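Local coordinates for protein alcohol dehydrogenase (Thermus thermophilus, PDB 2EIH) that binds zinc through four cysteines and probably works as an NAD(P)-dependent oxidoreductase of the zinc-containing alcohol dehydrogenase family, at residues Glu13-Ala18 / Glu320-Gly325; Val44-Gly49 / His59-Asp64; Gln156-Lys161 / Val181-Ile186; Leu246-Val251 / Gly259-Ala264. One frame throughout, in Å; residues are numbered along the deposited sequence.

Contact 1 of 4, residues Glu13-Ala18 / Glu320-Gly325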
loop_
_atom_site.group_PDB
_atom_site.type_symbol
_atom_site.label_atom_id
_atom_site.label_comp_id
_atom_site.label_asym_id
_atom_site.label_seq_id
_atom_site.Cartn_x
_atom_site.Cartn_y
_atom_site.Cartn_z
ATOM N N GLU A 13 42.552 -11.939 16.548
ATOM C CA GLU A 13 43.993 -11.992 16.304
ATOM C C GLU A 13 44.351 -12.435 14.884
ATOM O O GLU A 13 45.488 -12.251 14.450
ATOM C CB GLU A 13 44.669 -12.919 17.322
ATOM C CG GLU A 13 43.975 -14.262 17.477
ATOM C CD GLU A 13 44.650 -15.166 18.492
ATOM O OE1 GLU A 13 44.879 -14.720 19.638
ATOM O OE2 GLU A 13 44.941 -16.330 18.151
ATOM N N VAL A 14 43.394 -13.011 14.159
ATOM C CA VAL A 14 43.670 -13.452 12.796
ATOM C C VAL A 14 43.765 -12.246 11.869
ATOM O O VAL A 14 44.168 -12.377 10.714
ATOM C CB VAL A 14 42.570 -14.402 12.225
ATOM C CG1 VAL A 14 42.294 -15.536 13.189
ATOM C CG2 VAL A 14 41.296 -13.619 11.923
ATOM N N LEU A 15 43.376 -11.078 12.367
ATOM C CA LEU A 15 43.428 -9.853 11.566
ATOM C C LEU A 15 44.825 -9.232 11.653
ATOM O O LEU A 15 45.288 -8.852 12.729
ATOM C CB LEU A 15 42.366 -8.852 12.049
ATOM C CG LEU A 15 40.902 -9.264 11.860
ATOM C CD1 LEU A 15 39.985 -8.308 12.602
ATOM C CD2 LEU A 15 40.555 -9.286 10.379
ATOM N N GLU A 16 45.503 -9.137 10.516
ATOM C CA GLU A 16 46.836 -8.569 10.505
ATOM C C GLU A 16 47.044 -7.643 9.320
ATOM O O GLU A 16 46.354 -7.742 8.304
ATOM C CB GLU A 16 47.889 -9.685 10.492
ATOM C CG GLU A 16 47.832 -10.596 9.272
ATOM C CD GLU A 16 49.039 -11.516 9.168
ATOM O OE1 GLU A 16 49.181 -12.406 10.034
ATOM O OE2 GLU A 16 49.847 -11.338 8.228
ATOM N N VAL A 17 48.008 -6.743 9.459
ATOM C CA VAL A 17 48.319 -5.789 8.406
ATOM C C VAL A 17 49.202 -6.431 7.335
ATOM O O VAL A 17 50.182 -7.102 7.656
ATOM C CB VAL A 17 49.041 -4.558 8.986
ATOM C CG1 VAL A 17 49.288 -3.537 7.882
ATOM C CG2 VAL A 17 48.207 -3.949 10.116
ATOM N N ALA A 18 48.852 -6.220 6.069
ATOM C CA ALA A 18 49.613 -6.778 4.952
ATOM C C ALA A 18 49.606 -5.805 3.789
ATOM O O ALA A 18 48.813 -4.870 3.757
ATOM C CB ALA A 18 49.018 -8.103 4.514
ATOM N N GLU A 320 45.411 -0.309 11.464
ATOM C CA GLU A 320 46.223 -1.423 11.937
ATOM C C GLU A 320 45.740 -2.021 13.243
ATOM O O GLU A 320 46.313 -2.987 13.727
ATOM C CB GLU A 320 47.688 -0.987 12.087
ATOM C CG GLU A 320 47.888 0.261 12.933
ATOM C CD GLU A 320 47.973 1.530 12.097
ATOM O OE1 GLU A 320 47.270 1.619 11.069
ATOM O OE2 GLU A 320 48.733 2.442 12.481
ATOM N N ALA A 321 44.684 -1.454 13.811
ATOM C CA ALA A 321 44.164 -1.954 15.073
ATOM C C ALA A 321 42.776 -2.578 14.920
ATOM O O ALA A 321 41.994 -2.599 15.872
ATOM C CB ALA A 321 44.124 -0.829 16.095
ATOM N N ALA A 322 42.480 -3.089 13.726
ATOM C CA ALA A 322 41.188 -3.718 13.463
ATOM C C ALA A 322 40.856 -4.805 14.486
ATOM O O ALA A 322 39.700 -4.980 14.868
ATOM C CB ALA A 322 41.171 -4.298 12.058
ATOM N N ALA A 323 41.877 -5.533 14.927
ATOM C CA ALA A 323 41.702 -6.607 15.904
ATOM C C ALA A 323 41.078 -6.061 17.176
ATOM O O ALA A 323 40.047 -6.562 17.645
ATOM C CB ALA A 323 43.039 -7.254 16.223
ATOM N N GLU A 324 41.707 -5.035 17.740
ATOM C CA GLU A 324 41.203 -4.401 18.955
ATOM C C GLU A 324 39.804 -3.867 18.706
ATOM O O GLU A 324 38.983 -3.819 19.618
ATOM C CB GLU A 324 42.113 -3.248 19.372
ATOM C CG GLU A 324 41.528 -2.408 20.495
ATOM C CD GLU A 324 41.506 -3.134 21.825
ATOM O OE1 GLU A 324 41.477 -4.386 21.835
ATOM O OE2 GLU A 324 41.498 -2.454 22.873
ATOM N N GLY A 325 39.549 -3.453 17.466
ATOM C CA GLY A 325 38.244 -2.935 17.117
ATOM C C GLY A 325 37.189 -4.023 17.155
ATOM O O GLY A 325 36.050 -3.776 17.551
#
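Leu15 and Val17 meet the 320-325 segment through torsions that turn one methyl of each toward it. In Val17, CG1 stands anti to the backbone N (chi1 -177°). CG2 is therefore anti to the carbonyl carbon, and this is the branch that touches Glu320. In Leu15, chi1 (-66°) sends CG toward the helix. Its chi2 (170°) then sets CD1 anti to CA, and this is the methyl that leads to the first turn of helix 322-330.

Val17 CG2 lies 3.6 Å from Glu320 CB and 3.7 Å from Glu320 CA. The two side chains run side by side and point the same way. Only the aliphatic root of the glutamate takes part. Its chain bends at chi2, and the carboxylate leads away from the strand to a long, weak ion pair with Arg2. At the other end, Leu15 CD1 sits 4.2 Å from Ala322 CB. It also lies 4.0 Å from Ala322 O and 4.1 Å from Ala323 N, so the methyl packs on backbone as well as on side chain. Ala323 has its CA 5.7 Å from that of Leu15. The small alanines are consistent with this close approach of strand and helix start, where Ala321 holds the N-cap position.

The contact is apolar and partly buried. Leu15 and Ala322 form its inner end and both also touch Val4. Val17 and Glu320 form the outer end. The two touching parts run nearly opposite ways. Strand 15-19 is an outermost strand of a small antiparallel sheet, paired with strand 2-6. The arrangement is a helix N-terminus packed against an edge strand, and it brings a C-terminal helix onto the N-terminal sheet of this dehydrogenase fold.

Contact 2 of 4, residues Val44-Gly49 / His59-Asp64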
loop_
_atom_site.group_PDB
_atom_site.type_symbol
_atom_site.label_atom_id
_atom_site.label_comp_id
_atom_site.label_asym_id
_atom_site.label_seq_id
_atom_site.Cartn_x
_atom_site.Cartn_y
_atom_site.Cartn_z
ATOM N N VAL A 44 32.537 -9.588 11.838
ATOM C CA VAL A 44 32.890 -10.565 12.865
ATOM C C VAL A 44 32.471 -11.977 12.470
ATOM O O VAL A 44 33.230 -12.930 12.667
ATOM C CB VAL A 44 32.265 -10.194 14.233
ATOM C CG1 VAL A 44 32.557 -11.276 15.260
ATOM C CG2 VAL A 44 32.836 -8.865 14.709
ATOM N N TRP A 45 31.273 -12.114 11.910
ATOM C CA TRP A 45 30.798 -13.421 11.488
ATOM C C TRP A 45 31.723 -13.977 10.402
ATOM O O TRP A 45 32.021 -15.177 10.381
ATOM C CB TRP A 45 29.351 -13.328 10.979
ATOM C CG TRP A 45 28.404 -12.815 12.020
ATOM C CD1 TRP A 45 28.520 -12.970 13.372
ATOM C CD2 TRP A 45 27.223 -12.031 11.805
ATOM N NE1 TRP A 45 27.492 -12.326 14.015
ATOM C CE2 TRP A 45 26.680 -11.739 13.079
ATOM C CE3 TRP A 45 26.569 -11.545 10.664
ATOM C CZ2 TRP A 45 25.514 -10.974 13.245
ATOM C CZ3 TRP A 45 25.404 -10.783 10.830
ATOM C CH2 TRP A 45 24.893 -10.507 12.112
ATOM N N VAL A 46 32.199 -13.110 9.513
ATOM C CA VAL A 46 33.092 -13.562 8.460
ATOM C C VAL A 46 34.425 -13.956 9.076
ATOM O O VAL A 46 35.028 -14.947 8.668
ATOM C CB VAL A 46 33.316 -12.475 7.395
ATOM C CG1 VAL A 46 34.337 -12.952 6.373
ATOM C CG2 VAL A 46 31.996 -12.165 6.700
ATOM N N ARG A 47 34.880 -13.197 10.070
ATOM C CA ARG A 47 36.145 -13.510 10.724
ATOM C C ARG A 47 36.094 -14.856 11.442
ATOM O O ARG A 47 37.005 -15.670 11.311
ATOM C CB ARG A 47 36.531 -12.413 11.724
ATOM C CG ARG A 47 37.664 -12.844 12.657
ATOM C CD ARG A 47 38.138 -11.757 13.599
ATOM N NE ARG A 47 37.117 -11.229 14.504
ATOM C CZ ARG A 47 36.616 -11.856 15.565
ATOM N NH1 ARG A 47 35.697 -11.248 16.304
ATOM N NH2 ARG A 47 37.015 -13.078 15.886
ATOM N N LYS A 48 35.035 -15.085 12.209
ATOM C CA LYS A 48 34.893 -16.339 12.942
ATOM C C LYS A 48 34.696 -17.535 12.020
ATOM O O LYS A 48 35.026 -18.661 12.382
ATOM C CB LYS A 48 33.719 -16.263 13.914
ATOM C CG LYS A 48 33.982 -15.406 15.125
ATOM C CD LYS A 48 32.781 -15.405 16.050
ATOM C CE LYS A 48 33.140 -14.793 17.386
ATOM N NZ LYS A 48 31.964 -14.690 18.289
ATOM N N GLY A 49 34.155 -17.291 10.832
ATOM C CA GLY A 49 33.930 -18.375 9.893
ATOM C C GLY A 49 32.469 -18.771 9.837
ATOM O O GLY A 49 32.076 -19.642 9.061
ATOM N N HIS A 59 41.532 -12.383 2.992
ATOM C CA HIS A 59 40.324 -11.615 2.727
ATOM C C HIS A 59 40.323 -10.275 3.454
ATOM O O HIS A 59 40.749 -10.176 4.604
ATOM C CB HIS A 59 39.089 -12.417 3.145
ATOM C CG HIS A 59 37.807 -11.675 2.978
ATOM N ND1 HIS A 59 37.378 -11.203 1.753
ATOM C CD2 HIS A 59 36.859 -11.313 3.873
ATOM C CE1 HIS A 59 36.217 -10.584 1.907
ATOM N NE2 HIS A 59 35.883 -10.638 3.183
ATOM N N VAL A 60 39.838 -9.245 2.769
ATOM C CA VAL A 60 39.752 -7.917 3.354
ATOM C C VAL A 60 38.308 -7.662 3.757
ATOM O O VAL A 60 37.423 -7.598 2.911
ATOM C CB VAL A 60 40.176 -6.825 2.358
ATOM C CG1 VAL A 60 40.102 -5.446 3.028
ATOM C CG2 VAL A 60 41.582 -7.097 1.870
ATOM N N LEU A 61 38.075 -7.510 5.051
ATOM C CA LEU A 61 36.741 -7.257 5.546
ATOM C C LEU A 61 36.377 -5.795 5.286
ATOM O O LEU A 61 37.174 -5.044 4.723
ATOM C CB LEU A 61 36.701 -7.549 7.047
ATOM C CG LEU A 61 37.136 -8.951 7.494
ATOM C CD1 LEU A 61 37.227 -9.009 9.026
ATOM C CD2 LEU A 61 36.140 -9.996 6.993
ATOM N N GLY A 62 35.174 -5.397 5.699
ATOM C CA GLY A 62 34.752 -4.016 5.529
ATOM C C GLY A 62 33.624 -3.735 4.550
ATOM O O GLY A 62 33.807 -3.805 3.330
ATOM N N ALA A 63 32.450 -3.404 5.081
ATOM C CA ALA A 63 31.309 -3.090 4.231
ATOM C C ALA A 63 31.114 -1.572 4.176
ATOM O O ALA A 63 30.868 -1.002 3.113
ATOM C CB ALA A 63 30.043 -3.784 4.758
ATOM N N ASP A 64 31.242 -0.920 5.326
ATOM C CA ASP A 64 31.089 0.527 5.408
ATOM C C ASP A 64 32.397 1.263 5.151
ATOM O O ASP A 64 33.465 0.846 5.608
ATOM C CB ASP A 64 30.588 0.919 6.786
ATOM C CG ASP A 64 29.106 1.092 6.821
ATOM O OD1 ASP A 64 28.518 0.855 7.897
ATOM O OD2 ASP A 64 28.533 1.483 5.773
#
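Val46 CG1 makes the closest approach, 3.5 Å from Leu61 CD2. The same leucine methyl lies 3.8 Å from Val46 CB. The two side chains slide past each other in opposite directions, so the contact is made along their flanks. Val46 CG1 also meets the imidazole of His59, 3.9 Å from CD2. It approaches that ring obliquely, and the two side chains cross at about a right angle. A looser touch joins Arg47 CB to Leu61 CD1 at 4.4 Å.

Torsions account for the double use of one methyl. Val46 CG1 is anti to its backbone N (chi1 176°) and projects from the helix toward both Leu61 and His59. Next to CD2 in the ring, His59 NE2 is hydrogen-bonded to Gly114 O, which helps fix the imidazole. Within its own segment, Leu61 N lies over one face of the ring, offset toward the rim.

Further out, Met6 of strand 2-6 touches Val46, His59 and Leu61. Arg47 lends only its aliphatic base here. Its guanidinium turns away to a salt bridge with Glu330 and hydrogen bonds to Gly10 O and His326 ND1. Its charge is therefore probably balanced away from this contact.

All four touching residues are buried. The C-terminal turn of helix 41-48 packs on the segment that runs through strand 59-60, inside the GroES-like domain characteristic of this alcohol dehydrogenase family.

Contact 3 of 4, residues Gln156-Lys161 / Val181-Ile186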
loop_
_atom_site.group_PDB
_atom_site.type_symbol
_atom_site.label_atom_id
_atom_site.label_comp_id
_atom_site.label_asym_id
_atom_site.label_seq_id
_atom_site.Cartn_x
_atom_site.Cartn_y
_atom_site.Cartn_z
ATOM N N GLN A 156 14.690 0.377 6.509
ATOM C CA GLN A 156 13.777 -0.634 5.995
ATOM C C GLN A 156 12.872 -1.116 7.115
ATOM O O GLN A 156 11.686 -1.328 6.898
ATOM C CB GLN A 156 14.524 -1.834 5.396
ATOM C CG GLN A 156 13.577 -2.846 4.739
ATOM C CD GLN A 156 14.274 -3.896 3.891
ATOM O OE1 GLN A 156 14.507 -5.014 4.346
ATOM N NE2 GLN A 156 14.621 -3.536 2.655
ATOM N N MET A 157 13.429 -1.277 8.312
ATOM C CA MET A 157 12.643 -1.737 9.449
ATOM C C MET A 157 11.578 -0.718 9.866
ATOM O O MET A 157 10.400 -1.059 9.990
ATOM C CB MET A 157 13.554 -2.055 10.641
ATOM C CG MET A 157 14.494 -3.228 10.409
ATOM S SD MET A 157 15.462 -3.629 11.904
ATOM C CE MET A 157 16.597 -2.343 11.855
ATOM N N VAL A 158 11.988 0.535 10.053
ATOM C CA VAL A 158 11.089 1.615 10.469
ATOM C C VAL A 158 10.103 2.057 9.381
ATOM O O VAL A 158 8.890 2.008 9.568
ATOM C CB VAL A 158 11.927 2.842 10.938
ATOM C CG1 VAL A 158 11.021 4.012 11.307
ATOM C CG2 VAL A 158 12.784 2.442 12.136
ATOM N N VAL A 159 10.639 2.477 8.243
ATOM C CA VAL A 159 9.820 2.956 7.138
ATOM C C VAL A 159 9.042 1.878 6.349
ATOM O O VAL A 159 7.814 1.895 6.332
ATOM C CB VAL A 159 10.698 3.803 6.186
ATOM C CG1 VAL A 159 9.862 4.399 5.074
ATOM C CG2 VAL A 159 11.381 4.906 6.979
ATOM N N ASP A 160 9.743 0.946 5.708
ATOM C CA ASP A 160 9.088 -0.100 4.919
ATOM C C ASP A 160 8.407 -1.219 5.730
ATOM O O ASP A 160 7.223 -1.482 5.554
ATOM C CB ASP A 160 10.095 -0.700 3.922
ATOM C CG ASP A 160 10.752 0.365 3.035
ATOM O OD1 ASP A 160 10.014 1.161 2.406
ATOM O OD2 ASP A 160 12.001 0.403 2.952
ATOM N N LYS A 161 9.147 -1.871 6.613
ATOM C CA LYS A 161 8.602 -2.957 7.430
ATOM C C LYS A 161 7.552 -2.531 8.454
ATOM O O LYS A 161 6.428 -3.018 8.427
ATOM C CB LYS A 161 9.738 -3.671 8.165
ATOM C CG LYS A 161 10.100 -5.030 7.609
ATOM C CD LYS A 161 10.457 -5.025 6.138
ATOM C CE LYS A 161 10.864 -6.434 5.755
ATOM N NZ LYS A 161 11.038 -6.673 4.308
ATOM N N VAL A 181 20.578 3.263 17.330
ATOM C CA VAL A 181 20.920 4.666 17.176
ATOM C C VAL A 181 20.191 5.261 15.981
ATOM O O VAL A 181 19.579 6.338 16.081
ATOM C CB VAL A 181 22.446 4.845 17.005
ATOM C CG1 VAL A 181 22.763 6.236 16.486
ATOM C CG2 VAL A 181 23.137 4.621 18.343
ATOM N N ALA A 182 20.257 4.572 14.845
ATOM C CA ALA A 182 19.587 5.047 13.631
ATOM C C ALA A 182 18.057 4.907 13.715
ATOM O O ALA A 182 17.325 5.775 13.247
ATOM C CB ALA A 182 20.125 4.275 12.410
ATOM N N ALA A 183 17.591 3.815 14.315
ATOM C CA ALA A 183 16.159 3.556 14.444
ATOM C C ALA A 183 15.433 4.564 15.318
ATOM O O ALA A 183 14.279 4.910 15.064
ATOM C CB ALA A 183 15.920 2.154 14.980
ATOM N N ILE A 184 16.091 5.036 16.361
ATOM C CA ILE A 184 15.455 6.007 17.235
ATOM C C ILE A 184 15.212 7.312 16.473
ATOM O O ILE A 184 14.125 7.895 16.554
ATOM C CB ILE A 184 16.323 6.230 18.493
ATOM C CG1 ILE A 184 16.338 4.923 19.300
ATOM C CG2 ILE A 184 15.771 7.382 19.325
ATOM C CD1 ILE A 184 17.242 4.917 20.491
ATOM N N GLN A 185 16.218 7.742 15.712
ATOM C CA GLN A 185 16.154 8.975 14.920
ATOM C C GLN A 185 15.216 8.888 13.707
ATOM O O GLN A 185 14.496 9.834 13.402
ATOM C CB GLN A 185 17.562 9.369 14.439
ATOM C CG GLN A 185 18.547 9.664 15.563
ATOM C CD GLN A 185 19.924 10.043 15.065
ATOM O OE1 GLN A 185 20.137 11.142 14.559
ATOM N NE2 GLN A 185 20.868 9.120 15.194
ATOM N N ILE A 186 15.240 7.763 13.001
ATOM C CA ILE A 186 14.375 7.622 11.844
ATOM C C ILE A 186 12.941 7.565 12.355
ATOM O O ILE A 186 12.041 8.190 11.785
ATOM C CB ILE A 186 14.732 6.359 11.047
ATOM C CG1 ILE A 186 16.109 6.561 10.403
ATOM C CG2 ILE A 186 13.684 6.093 9.987
ATOM C CD1 ILE A 186 16.692 5.352 9.768
#
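Two helices meet here in the half of the protein that, as in relatives, probably binds the nucleotide, beside the parallel sheet of its Rossmann-type fold. Helix 148-161 brings Val158 and Val159, and helix 180-189 brings Ala183 and Ile186. The axes of the two segments come within 9.6 Å at an angle of 39°.

Ile186 CG2 is the central group. It lies 3.6 Å from Val158 CG1 and 3.8 Å from Val158 CB, and the two side chains cross obliquely. The same methyl is 4.0 Å from Val159 CG2, and this pair crosses at about a right angle. Ile186 CG2 thus touches both consecutive valines. It is anti to the backbone N, and CG1 takes the position beside that N (chi1 -68°). The second branch of Val158 works one turn earlier on helix 180-189. Val158 CG2 lies 4.2 Å from Ala183 CB and 4.1 Å from Ala183 O. The small alanine probably helps the backbones approach to 6.7 Å between the CA atoms of Val158 and Ala183.

The helix that carries the valines ends in a wider pi-type turn, in which Lys161 N bonds to Gln156 O. On the other helix, Gln185 NE2 donates to Val181 O at 3.2 Å, from above the carbonyl plane.

Val158 and Ala183 also rest on Val240 of strand 236-241. Ile186 touches Ala154, one turn back along helix 148-161, while Ile184, on another face of its helix, packs on strand 193-198. At the outer side Val159 meets Arg165 of a neighbouring subunit, so helix 148-161 also borders a subunit interface.

Contact 4 of 4, residues Leu246-Val251 / Gly259-Ala264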
loop_
_atom_site.group_PDB
_atom_site.type_symbol
_atom_site.label_atom_id
_atom_site.label_comp_id
_atom_site.label_asym_id
_atom_site.label_seq_id
_atom_site.Cartn_x
_atom_site.Cartn_y
_atom_site.Cartn_z
ATOM N N LEU A 246 16.349 -13.512 23.435
ATOM C CA LEU A 246 16.751 -13.330 24.820
ATOM C C LEU A 246 15.710 -12.515 25.558
ATOM O O LEU A 246 15.252 -12.908 26.634
ATOM C CB LEU A 246 18.112 -12.641 24.898
ATOM C CG LEU A 246 18.621 -12.291 26.307
ATOM C CD1 LEU A 246 18.494 -13.484 27.246
ATOM C CD2 LEU A 246 20.067 -11.843 26.205
ATOM N N TYR A 247 15.331 -11.381 24.982
ATOM C CA TYR A 247 14.322 -10.535 25.601
ATOM C C TYR A 247 13.062 -10.602 24.757
ATOM O O TYR A 247 12.049 -10.000 25.094
ATOM C CB TYR A 247 14.798 -9.082 25.674
ATOM C CG TYR A 247 16.223 -8.903 26.146
ATOM C CD1 TYR A 247 17.295 -9.045 25.260
ATOM C CD2 TYR A 247 16.504 -8.584 27.478
ATOM C CE1 TYR A 247 18.610 -8.870 25.688
ATOM C CE2 TYR A 247 17.816 -8.411 27.916
ATOM C CZ TYR A 247 18.862 -8.554 27.014
ATOM O OH TYR A 247 20.160 -8.382 27.439
ATOM N N PHE A 248 13.133 -11.351 23.663
ATOM C CA PHE A 248 12.006 -11.470 22.752
ATOM C C PHE A 248 10.694 -11.750 23.458
ATOM O O PHE A 248 9.641 -11.286 23.032
ATOM C CB PHE A 248 12.269 -12.562 21.717
ATOM C CG PHE A 248 11.340 -12.507 20.535
ATOM C CD1 PHE A 248 11.224 -11.342 19.780
ATOM C CD2 PHE A 248 10.593 -13.620 20.167
ATOM C CE1 PHE A 248 10.381 -11.287 18.676
ATOM C CE2 PHE A 248 9.746 -13.576 19.063
ATOM C CZ PHE A 248 9.641 -12.407 18.316
ATOM N N GLU A 249 10.754 -12.519 24.535
ATOM C CA GLU A 249 9.549 -12.828 25.275
ATOM C C GLU A 249 9.037 -11.543 25.916
ATOM O O GLU A 249 7.829 -11.319 26.017
ATOM C CB GLU A 249 9.854 -13.858 26.350
ATOM C CG GLU A 249 8.635 -14.354 27.086
ATOM C CD GLU A 249 9.005 -15.221 28.263
ATOM O OE1 GLU A 249 9.597 -14.680 29.227
ATOM O OE2 GLU A 249 8.712 -16.438 28.220
ATOM N N GLY A 250 9.973 -10.702 26.348
ATOM C CA GLY A 250 9.616 -9.441 26.971
ATOM C C GLY A 250 9.074 -8.465 25.948
ATOM O O GLY A 250 8.168 -7.681 26.237
ATOM N N VAL A 251 9.637 -8.514 24.744
ATOM C CA VAL A 251 9.207 -7.642 23.659
ATOM C C VAL A 251 7.773 -7.988 23.296
ATOM O O VAL A 251 6.905 -7.117 23.251
ATOM C CB VAL A 251 10.082 -7.833 22.415
ATOM C CG1 VAL A 251 9.565 -6.966 21.282
ATOM C CG2 VAL A 251 11.522 -7.484 22.737
ATOM N N GLY A 259 0.278 -5.269 16.843
ATOM C CA GLY A 259 1.551 -4.594 16.697
ATOM C C GLY A 259 2.497 -5.286 15.738
ATOM O O GLY A 259 2.328 -6.455 15.386
ATOM N N ARG A 260 3.511 -4.548 15.317
ATOM C CA ARG A 260 4.496 -5.069 14.405
ATOM C C ARG A 260 5.871 -5.020 15.048
ATOM O O ARG A 260 6.224 -4.061 15.732
ATOM C CB ARG A 260 4.429 -4.275 13.099
ATOM C CG ARG A 260 3.110 -4.531 12.395
ATOM C CD ARG A 260 2.611 -3.382 11.562
ATOM N NE ARG A 260 3.330 -3.211 10.314
ATOM C CZ ARG A 260 2.940 -2.369 9.360
ATOM N NH1 ARG A 260 1.844 -1.638 9.522
ATOM N NH2 ARG A 260 3.641 -2.246 8.240
ATOM N N ILE A 261 6.634 -6.086 14.840
ATOM C CA ILE A 261 7.977 -6.203 15.394
ATOM C C ILE A 261 8.947 -6.476 14.248
ATOM O O ILE A 261 8.798 -7.456 13.529
ATOM C CB ILE A 261 8.029 -7.364 16.409
ATOM C CG1 ILE A 261 6.957 -7.148 17.491
ATOM C CG2 ILE A 261 9.410 -7.459 17.039
ATOM C CD1 ILE A 261 6.656 -8.386 18.335
ATOM N N ALA A 262 9.924 -5.594 14.068
ATOM C CA ALA A 262 10.913 -5.758 13.011
ATOM C C ALA A 262 12.200 -6.284 13.641
ATOM O O ALA A 262 12.706 -5.719 14.606
ATOM C CB ALA A 262 11.178 -4.424 12.319
ATOM N N ILE A 263 12.723 -7.370 13.093
ATOM C CA ILE A 263 13.939 -7.965 13.613
ATOM C C ILE A 263 15.083 -7.956 12.617
ATOM O O ILE A 263 14.985 -8.519 11.533
ATOM C CB ILE A 263 13.687 -9.409 14.073
ATOM C CG1 ILE A 263 12.838 -9.402 15.343
ATOM C CG2 ILE A 263 15.008 -10.120 14.298
ATOM C CD1 ILE A 263 12.565 -10.766 15.901
ATOM N N ALA A 264 16.178 -7.321 13.018
ATOM C CA ALA A 264 17.364 -7.200 12.184
ATOM C C ALA A 264 18.185 -8.481 12.133
ATOM O O ALA A 264 17.845 -9.431 11.423
ATOM C CB ALA A 264 18.226 -6.057 12.688
#
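Phe248 carries the aromatic part of the contact, with CE1 3.6 Å from Ile263 CD1. The same methyl is 4.1 Å from both CD1 and CZ of the phenylalanine, so it meets the ring on the CD1-CE1-CZ side. Its approach is oblique, and the two side chains cross at about a right angle. Ile261 CG2 comes to the ring edge, near its plane, 4.3 Å from Phe248 CE1. With CG anti to the backbone N (chi1 -165°), the phenylalanine swings its ring from the helix start toward the strand.

Aliphatic contact adds a second point. Val251 CG1 lies 4.3 Å from Ile261 CG2, which therefore serves both the ring and the valine. Ile261 and Ile263 alternate with Ala262 along the strand and present the same face to the helix. Val251 also rests on Val239 of strand 236-241, while Phe248 and Ile263 both touch Ile286 of strand 285-288.

The polar links lie within each segment or lead outside the contact. Val251 N bonds to Tyr247 O at 2.9 Å in the first helical turn. Gly259 and Ile261 pair with strand 285-288. Arg260 pairs with strand 236-241, and its NH2 bonds to Lys161 O.

Ring, valine and isoleucines are all buried. Between the two segments the contact is purely hydrocarbon, so it depends on the fit of methyls and ring and not on charge or directional bonds.

Overall arrangement
Strand 15-19 opens contact 1, which closes only at helix 322-330, so the other three contacts fall within its long span. Contact 2 closes first, over a short loop between helix 41-48 and strand 59-60. Contacts 3 and 4 follow in series, and none cross. Contacts 1 and 2 touch through Leu15 and Leu61, tying parts near both ends of the chain to the GroES-like part. Contacts 3 and 4 belong to the parallel-sheet half and touch where Met157 packs on Ala262 and Lys161 O probably bonds to Arg260 NH2. The two pairs do not touch, though contacts 2 and 4 come within about 7 Å at their nearest atoms.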